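Local atomic coordinates of CRISPR system Cmr subunit Cmr6 (Pyrococcus furiosus, PDB entry 4W8V), a protein that helps cap the type III-B Cmr ribonucleoprotein complex, an RNA-guided assembly that defends the cell against viruses and other mobile genetic elements. Residues F88-V102 with V122-Q136. Residues are numbered along the deposited sequence; the frame is centred on the assembly and turned at random.
Sequences FMKGDPKEILSNAKV and VPEIIDELIRIFGTQ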
# COMPACT_ATOMS: atom_id res chain seq x y z
N PHE A 88 2.68 -14.29 6.46
CA PHE A 88 2.80 -14.03 5.05
C PHE A 88 4.21 -13.55 4.66
O PHE A 88 4.72 -13.93 3.62
CB PHE A 88 1.77 -13.00 4.62
CG PHE A 88 0.47 -13.61 4.17
CD1 PHE A 88 0.30 -14.01 2.84
CD2 PHE A 88 -0.59 -13.76 5.04
CE1 PHE A 88 -0.89 -14.56 2.41
CE2 PHE A 88 -1.79 -14.31 4.60
CZ PHE A 88 -1.93 -14.71 3.28
N MET A 89 4.83 -12.73 5.51
CA MET A 89 6.08 -12.09 5.13
C MET A 89 7.34 -12.89 5.48
O MET A 89 8.36 -12.77 4.79
CB MET A 89 6.16 -10.70 5.77
CG MET A 89 5.03 -9.75 5.33
SD MET A 89 5.23 -8.03 5.85
CE MET A 89 6.58 -7.53 4.77
N LYS A 90 7.28 -13.71 6.53
CA LYS A 90 8.47 -14.40 7.03
C LYS A 90 8.36 -15.93 6.96
O LYS A 90 9.35 -16.62 6.73
CB LYS A 90 8.76 -13.97 8.47
CG LYS A 90 9.31 -12.56 8.59
CD LYS A 90 9.07 -11.99 9.98
CE LYS A 90 9.76 -12.78 11.07
NZ LYS A 90 9.50 -12.21 12.42
N GLY A 91 7.15 -16.44 7.17
CA GLY A 91 6.96 -17.88 7.22
C GLY A 91 6.10 -18.43 6.11
O GLY A 91 6.10 -17.92 4.99
N ASP A 92 5.36 -19.50 6.44
CA ASP A 92 4.44 -20.14 5.52
C ASP A 92 3.02 -19.74 5.89
O ASP A 92 2.49 -20.21 6.89
CB ASP A 92 4.60 -21.66 5.56
CG ASP A 92 3.74 -22.39 4.53
OD1 ASP A 92 2.96 -21.73 3.81
OD2 ASP A 92 3.86 -23.63 4.46
N PRO A 93 2.39 -18.87 5.08
CA PRO A 93 1.03 -18.43 5.41
C PRO A 93 0.03 -19.59 5.37
O PRO A 93 -0.83 -19.68 6.25
CB PRO A 93 0.72 -17.40 4.31
CG PRO A 93 1.62 -17.78 3.19
CD PRO A 93 2.87 -18.29 3.82
N LYS A 94 0.17 -20.46 4.38
CA LYS A 94 -0.73 -21.61 4.21
C LYS A 94 -0.82 -22.44 5.49
O LYS A 94 -1.91 -22.77 5.95
CB LYS A 94 -0.26 -22.47 3.04
CG LYS A 94 -1.36 -23.26 2.37
CD LYS A 94 -2.41 -22.33 1.79
CE LYS A 94 -3.57 -23.11 1.21
NZ LYS A 94 -3.13 -24.03 0.13
N GLU A 95 0.34 -22.76 6.06
CA GLU A 95 0.42 -23.57 7.27
C GLU A 95 -0.20 -22.87 8.47
O GLU A 95 -1.03 -23.45 9.17
CB GLU A 95 1.89 -23.92 7.55
N ILE A 96 0.21 -21.63 8.70
CA ILE A 96 -0.20 -20.90 9.91
C ILE A 96 -1.67 -20.49 9.90
O ILE A 96 -2.32 -20.46 10.94
CB ILE A 96 0.68 -19.65 10.11
CG1 ILE A 96 2.17 -20.02 10.00
CG2 ILE A 96 0.40 -19.00 11.46
CD1 ILE A 96 3.12 -18.94 10.47
N LEU A 97 -2.20 -20.18 8.72
CA LEU A 97 -3.59 -19.74 8.64
C LEU A 97 -4.53 -20.84 8.15
O LEU A 97 -5.59 -20.55 7.58
CB LEU A 97 -3.71 -18.53 7.72
CG LEU A 97 -2.74 -17.38 8.00
CD1 LEU A 97 -3.10 -16.21 7.12
CD2 LEU A 97 -2.78 -16.98 9.47
N SER A 98 -4.14 -22.08 8.38
CA SER A 98 -4.91 -23.24 7.93
C SER A 98 -6.34 -23.20 8.43
O SER A 98 -7.28 -23.45 7.67
CB SER A 98 -4.23 -24.54 8.38
OG SER A 98 -4.03 -24.54 9.79
N ASN A 99 -6.51 -22.86 9.70
CA ASN A 99 -7.80 -22.92 10.37
C ASN A 99 -8.57 -21.60 10.31
O ASN A 99 -9.45 -21.34 11.13
CB ASN A 99 -7.61 -23.35 11.82
CG ASN A 99 -6.68 -24.54 11.96
OD1 ASN A 99 -6.57 -25.37 11.06
ND2 ASN A 99 -5.99 -24.62 13.10
N ALA A 100 -8.25 -20.77 9.33
CA ALA A 100 -8.94 -19.50 9.17
C ALA A 100 -10.35 -19.72 8.64
O ALA A 100 -10.56 -20.47 7.69
CB ALA A 100 -8.16 -18.59 8.24
N LYS A 101 -11.32 -19.07 9.28
CA LYS A 101 -12.71 -19.15 8.87
C LYS A 101 -13.25 -17.74 8.70
O LYS A 101 -12.83 -16.83 9.40
CB LYS A 101 -13.55 -19.93 9.89
CG LYS A 101 -13.01 -21.31 10.22
CD LYS A 101 -13.84 -21.99 11.30
CE LYS A 101 -13.28 -23.37 11.66
NZ LYS A 101 -14.16 -24.11 12.61
N VAL A 102 -14.17 -17.57 7.75
CA VAL A 102 -14.84 -16.29 7.57
C VAL A 102 -15.55 -15.91 8.86
O VAL A 102 -16.27 -16.73 9.43
CB VAL A 102 -15.84 -16.32 6.39
CG1 VAL A 102 -16.58 -15.00 6.28
CG2 VAL A 102 -15.13 -16.64 5.09
N VAL A 122 -11.66 -19.93 1.97
CA VAL A 122 -10.51 -19.35 2.66
C VAL A 122 -9.17 -19.93 2.19
O VAL A 122 -8.33 -19.17 1.73
CB VAL A 122 -10.65 -19.51 4.19
CG1 VAL A 122 -9.32 -19.23 4.87
CG2 VAL A 122 -11.73 -18.59 4.73
N PRO A 123 -8.96 -21.26 2.28
CA PRO A 123 -7.62 -21.73 1.93
C PRO A 123 -7.26 -21.46 0.46
O PRO A 123 -6.09 -21.51 0.10
CB PRO A 123 -7.68 -23.24 2.21
CG PRO A 123 -8.83 -23.41 3.14
CD PRO A 123 -9.82 -22.39 2.69
N GLU A 124 -8.27 -21.16 -0.35
CA GLU A 124 -8.03 -20.81 -1.75
C GLU A 124 -7.52 -19.38 -1.88
O GLU A 124 -6.59 -19.12 -2.64
CB GLU A 124 -9.31 -20.99 -2.57
CG GLU A 124 -9.15 -20.62 -4.04
CD GLU A 124 -10.40 -20.92 -4.86
OE1 GLU A 124 -11.38 -21.43 -4.28
OE2 GLU A 124 -10.38 -20.65 -6.08
N ILE A 125 -8.13 -18.45 -1.14
CA ILE A 125 -7.78 -17.03 -1.23
C ILE A 125 -6.34 -16.79 -0.75
O ILE A 125 -5.62 -15.96 -1.29
CB ILE A 125 -8.74 -16.15 -0.39
CG1 ILE A 125 -10.18 -16.32 -0.86
CG2 ILE A 125 -8.36 -14.68 -0.49
CD1 ILE A 125 -11.16 -15.43 -0.13
N ILE A 126 -5.95 -17.53 0.28
CA ILE A 126 -4.58 -17.53 0.75
C ILE A 126 -3.62 -17.82 -0.40
O ILE A 126 -2.55 -17.23 -0.50
CB ILE A 126 -4.37 -18.56 1.88
CG1 ILE A 126 -5.28 -18.24 3.06
CG2 ILE A 126 -2.92 -18.58 2.33
CD1 ILE A 126 -4.90 -16.98 3.78
N ASP A 127 -4.04 -18.72 -1.29
CA ASP A 127 -3.21 -19.11 -2.43
C ASP A 127 -3.09 -17.98 -3.44
O ASP A 127 -2.01 -17.74 -3.97
CB ASP A 127 -3.76 -20.36 -3.10
CG ASP A 127 -3.58 -21.59 -2.25
OD1 ASP A 127 -2.57 -21.66 -1.52
OD2 ASP A 127 -4.43 -22.50 -2.33
N GLU A 128 -4.19 -17.30 -3.71
CA GLU A 128 -4.17 -16.20 -4.65
C GLU A 128 -3.32 -15.06 -4.10
O GLU A 128 -2.65 -14.36 -4.86
CB GLU A 128 -5.59 -15.72 -4.96
CG GLU A 128 -6.41 -16.72 -5.78
CD GLU A 128 -7.53 -16.07 -6.56
OE1 GLU A 128 -8.49 -15.60 -5.93
OE2 GLU A 128 -7.44 -16.01 -7.81
N LEU A 129 -3.34 -14.90 -2.78
CA LEU A 129 -2.57 -13.85 -2.12
C LEU A 129 -1.09 -14.23 -2.07
O LEU A 129 -0.23 -13.37 -2.19
CB LEU A 129 -3.09 -13.59 -0.70
CG LEU A 129 -4.47 -12.97 -0.58
CD1 LEU A 129 -4.98 -13.04 0.85
CD2 LEU A 129 -4.45 -11.53 -1.06
N ILE A 130 -0.82 -15.51 -1.86
CA ILE A 130 0.53 -16.03 -2.00
C ILE A 130 1.04 -15.71 -3.41
O ILE A 130 2.17 -15.25 -3.57
CB ILE A 130 0.59 -17.55 -1.74
CG1 ILE A 130 0.45 -17.83 -0.24
CG2 ILE A 130 1.90 -18.13 -2.24
CD1 ILE A 130 0.32 -19.30 0.11
N ARG A 131 0.21 -15.89 -4.42
CA ARG A 131 0.63 -15.62 -5.79
C ARG A 131 0.80 -14.12 -6.07
O ARG A 131 1.72 -13.72 -6.78
CB ARG A 131 -0.36 -16.23 -6.78
CG ARG A 131 -0.41 -17.75 -6.71
CD ARG A 131 -1.51 -18.28 -7.59
NE ARG A 131 -1.41 -17.69 -8.92
CZ ARG A 131 -2.45 -17.46 -9.71
NH1 ARG A 131 -3.67 -17.78 -9.32
NH2 ARG A 131 -2.24 -16.91 -10.90
N ILE A 132 -0.09 -13.30 -5.52
CA ILE A 132 -0.05 -11.86 -5.77
C ILE A 132 1.22 -11.21 -5.20
O ILE A 132 1.92 -10.49 -5.91
CB ILE A 132 -1.29 -11.16 -5.18
CG1 ILE A 132 -2.53 -11.51 -6.02
CG2 ILE A 132 -1.11 -9.65 -5.15
CD1 ILE A 132 -3.82 -10.94 -5.47
N PHE A 133 1.51 -11.50 -3.93
CA PHE A 133 2.57 -10.83 -3.19
C PHE A 133 3.87 -11.64 -3.12
O PHE A 133 4.96 -11.08 -2.98
CB PHE A 133 2.09 -10.49 -1.77
CG PHE A 133 0.92 -9.55 -1.73
CD1 PHE A 133 1.09 -8.20 -2.01
CD2 PHE A 133 -0.35 -10.02 -1.43
CE1 PHE A 133 0.02 -7.33 -1.98
CE2 PHE A 133 -1.42 -9.14 -1.40
CZ PHE A 133 -1.23 -7.80 -1.67
N GLY A 134 3.73 -12.96 -3.21
CA GLY A 134 4.87 -13.85 -3.05
C GLY A 134 5.09 -14.15 -1.59
O GLY A 134 4.43 -13.58 -0.73
N THR A 135 6.01 -15.06 -1.31
CA THR A 135 6.42 -15.38 0.05
C THR A 135 7.93 -15.55 0.10
O THR A 135 8.64 -15.20 -0.84
CB THR A 135 5.77 -16.67 0.57
OG1 THR A 135 6.17 -17.78 -0.25
CG2 THR A 135 4.25 -16.57 0.54
N GLN A 136 8.43 -16.10 1.20
CA GLN A 136 9.85 -16.35 1.33
C GLN A 136 10.33 -17.41 0.34
O GLN A 136 11.48 -17.38 -0.09
CB GLN A 136 10.20 -16.77 2.76
CG GLN A 136 10.52 -15.60 3.70
CD GLN A 136 11.63 -14.70 3.17
OE1 GLN A 136 12.50 -15.13 2.40
NE2 GLN A 136 11.61 -13.44 3.58
O HOH W 1 6.74 -15.64 3.69
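I126 CD1 lies 3.8 Å from F88 CZ, near the plane of the ring and at its edge, and also meets the CD1 methyl of L97. The other branch, CG2, stands anti to the backbone N and lies between K94 CD at 3.8 Å and the rim of the F88 ring. One turn further along helix 122-133, I130 meets P93, whose CG is 3.6 Å from I130 CG1 and 3.9 Å from T135 CG2. The same proline covers the F88 ring from one face, with CB over the ring centre. Towards V102, V122 CG1 packs on A100 CB at 3.6 Å.

K94 fits as a knob among P123, I126, D127 and I130. Bends at chi2 (61°) and chi4 (-60°) carry NZ to the carboxylate of D127, where OD1 receives it at 2.9 Å through its syn lone pair; the bond to OD2 is weak. Beyond T135, at the end of the contact away from V122, one water joins the segments, donating to F88 O and G91 O and accepting from Q136 N.

In the second shell, D92 N-caps helix 93-96 through a weak bond from K94 N to D92 OD1, and Y64 of helix 52-68 meets the F88 ring, the planes about 25° apart. Within this RAMP-superfamily region, the last turn of helix 77-90 and helix 93-96 thus pack on helix 122-133 through an apolar seam, flanked by the partly exposed K94-D127 pair, whose pairing would probably favour both ionised forms.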